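Glutathione S-transferase (Bombyx mori, PDB 5ZFG) metabolises the insecticide diazinon and probably conjugates glutathione to electrophilic compounds. Local coordinates at residues Ser111-Ala116 with Ile173-Ser178. Numbering follows the deposited sequence.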
loop_
_atom_site.group_PDB
_atom_site.type_symbol
_atom_site.label_atom_id
_atom_site.label_comp_id
_atom_site.label_asym_id
_atom_site.label_seq_id
_atom_site.Cartn_x
_atom_site.Cartn_y
_atom_site.Cartn_z
ATOM N N SER B 111 -8.957 3.500 12.473
ATOM C CA SER B 111 -8.468 2.682 13.573
ATOM C C SER B 111 -7.818 3.525 14.657
ATOM O O SER B 111 -7.883 3.156 15.830
ATOM C CB SER B 111 -7.481 1.626 13.072
ATOM O OG SER B 111 -6.264 2.238 12.687
ATOM N N ALA B 112 -7.194 4.657 14.296
ATOM C CA ALA B 112 -6.661 5.543 15.326
ATOM C C ALA B 112 -7.761 5.987 16.274
ATOM O O ALA B 112 -7.528 6.145 17.480
ATOM C CB ALA B 112 -5.970 6.752 14.687
ATOM N N TYR B 113 -8.975 6.149 15.762
ATOM C CA TYR B 113 -10.074 6.573 16.607
ATOM C C TYR B 113 -10.773 5.398 17.287
ATOM O O TYR B 113 -11.016 5.435 18.501
ATOM C CB TYR B 113 -11.068 7.359 15.768
ATOM C CG TYR B 113 -12.148 8.019 16.569
ATOM C CD1 TYR B 113 -11.938 9.272 17.137
ATOM C CD2 TYR B 113 -13.383 7.405 16.750
ATOM C CE1 TYR B 113 -12.936 9.897 17.859
ATOM C CE2 TYR B 113 -14.386 8.021 17.482
ATOM C CZ TYR B 113 -14.151 9.270 18.030
ATOM O OH TYR B 113 -15.131 9.904 18.761
ATOM N N THR B 114 -11.120 4.354 16.521
ATOM C CA THR B 114 -11.836 3.227 17.113
ATOM C C THR B 114 -10.953 2.402 18.050
ATOM O O THR B 114 -11.485 1.546 18.762
ATOM C CB THR B 114 -12.460 2.332 16.024
ATOM O OG1 THR B 114 -11.463 1.877 15.106
ATOM C CG2 THR B 114 -13.530 3.090 15.236
ATOM N N MET B 115 -9.648 2.670 18.116
ATOM C CA MET B 115 -8.757 2.067 19.101
ATOM C C MET B 115 -8.259 3.104 20.106
ATOM O O MET B 115 -8.321 4.314 19.877
ATOM C CB MET B 115 -7.546 1.404 18.432
ATOM C CG MET B 115 -7.865 0.510 17.238
ATOM S SD MET B 115 -8.579 -1.093 17.646
ATOM C CE MET B 115 -10.133 -1.053 16.753
ATOM N N ALA B 116 -7.755 2.598 21.232
ATOM C CA ALA B 116 -7.139 3.408 22.286
ATOM C C ALA B 116 -8.013 4.573 22.747
ATOM O O ALA B 116 -7.819 5.109 23.842
ATOM C CB ALA B 116 -5.786 3.923 21.823
ATOM N N ILE B 173 -17.882 0.019 17.735
ATOM C CA ILE B 173 -17.987 1.026 18.785
ATOM C C ILE B 173 -19.301 1.804 18.701
ATOM O O ILE B 173 -19.438 2.855 19.341
ATOM C CB ILE B 173 -16.776 1.980 18.771
ATOM C CG1 ILE B 173 -16.754 2.839 17.502
ATOM C CG2 ILE B 173 -15.478 1.209 18.927
ATOM C CD1 ILE B 173 -16.082 4.190 17.715
ATOM N N ASP B 174 -20.268 1.303 17.926
ATOM C CA ASP B 174 -21.586 1.923 17.769
ATOM C C ASP B 174 -21.484 3.323 17.168
ATOM O O ASP B 174 -22.289 4.206 17.482
ATOM C CB ASP B 174 -22.355 1.956 19.096
ATOM C CG ASP B 174 -23.847 2.150 18.903
ATOM O OD1 ASP B 174 -24.445 1.428 18.082
ATOM O OD2 ASP B 174 -24.422 3.028 19.577
ATOM N N PHE B 175 -20.495 3.520 16.299
ATOM C CA PHE B 175 -20.332 4.768 15.563
ATOM C C PHE B 175 -21.385 4.837 14.466
ATOM O O PHE B 175 -21.436 3.962 13.596
ATOM C CB PHE B 175 -18.923 4.820 14.970
ATOM C CG PHE B 175 -18.519 6.170 14.428
ATOM C CD1 PHE B 175 -19.066 6.653 13.245
ATOM C CD2 PHE B 175 -17.558 6.929 15.082
ATOM C CE1 PHE B 175 -18.687 7.885 12.734
ATOM C CE2 PHE B 175 -17.170 8.162 14.585
ATOM C CZ PHE B 175 -17.740 8.643 13.408
ATOM N N ASP B 176 -22.225 5.868 14.499
ATOM C CA ASP B 176 -23.249 6.031 13.471
ATOM C C ASP B 176 -22.626 6.648 12.223
ATOM O O ASP B 176 -22.136 7.784 12.264
ATOM C CB ASP B 176 -24.396 6.898 13.991
ATOM C CG ASP B 176 -25.397 7.276 12.905
ATOM O OD1 ASP B 176 -25.607 6.505 11.937
ATOM O OD2 ASP B 176 -25.984 8.371 13.024
ATOM N N PHE B 177 -22.645 5.905 11.118
ATOM C CA PHE B 177 -22.166 6.421 9.842
ATOM C C PHE B 177 -23.261 6.347 8.783
ATOM O O PHE B 177 -22.977 6.332 7.584
ATOM C CB PHE B 177 -20.881 5.711 9.381
ATOM C CG PHE B 177 -20.950 4.188 9.347
ATOM C CD1 PHE B 177 -21.222 3.520 8.158
ATOM C CD2 PHE B 177 -20.660 3.433 10.482
ATOM C CE1 PHE B 177 -21.258 2.117 8.110
ATOM C CE2 PHE B 177 -20.689 2.033 10.444
ATOM C CZ PHE B 177 -20.985 1.374 9.264
ATOM N N SER B 178 -24.528 6.337 9.219
ATOM C CA SER B 178 -25.638 6.176 8.280
ATOM C C SER B 178 -25.816 7.385 7.372
ATOM O O SER B 178 -26.389 7.249 6.284
ATOM C CB SER B 178 -26.946 5.894 9.035
ATOM O OG SER B 178 -27.232 6.930 9.954
#
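Tyr113 and Phe175 meet through the CE2 atoms of their rings, 4.0 Å apart. Tyr113 CE2 lies at the edge of the Phe175 ring, near its plane. The two ring planes stand at about a right angle. At the edge of the Tyr113 ring, close to its plane, is Ile173 CD1, 4.2 Å from Tyr113 CE2. The contact belongs to the all-helical C-terminal domain of the glutathione S-transferase fold. It joins the end of helix 89-114 to the loop after helix 160-172. That helix closes in a Schellman motif, with Asp174 at positive phi as the C-prime residue. Phe175 N bonds back to Leu170 O and Asp174 N to Glu171 O, so the residue that carries the ring is part of the motif.

Phe175 CG is anti to its backbone N (chi1 -168°), which carries the ring out to Tyr113. The two side chains cross at about a right angle. Helix 126-146 packs against both rings through Leu129 and Val132. Phe175 further meets the ring of His133.

Ile173 packs its CD1 and CG1 against the Thr114 methyl. Their side chains also cross nearly at right angles, and no hydrogen bond links the two segments. Ile173 CG1 lies between the backbone N and the carbonyl carbon (chi1 67°), from where CD1 reaches both Tyr113 and Thr114. With an alanine here, CG1, CG2 and CD1 are gone, which is likely to open a gap beside the Thr114 methyl and remove the neighbour at the Tyr113 ring edge. Thr114 is buried, and its hydroxyl is satisfied within the helices: OG1 is hydrogen-bonded to Ile110 O and to Thr169 OG1. Its methyl is left to face the isoleucine, with Thr114 CG2 3.7 Å from Ile173 CD1 and 3.9 Å from Ile173 CG1.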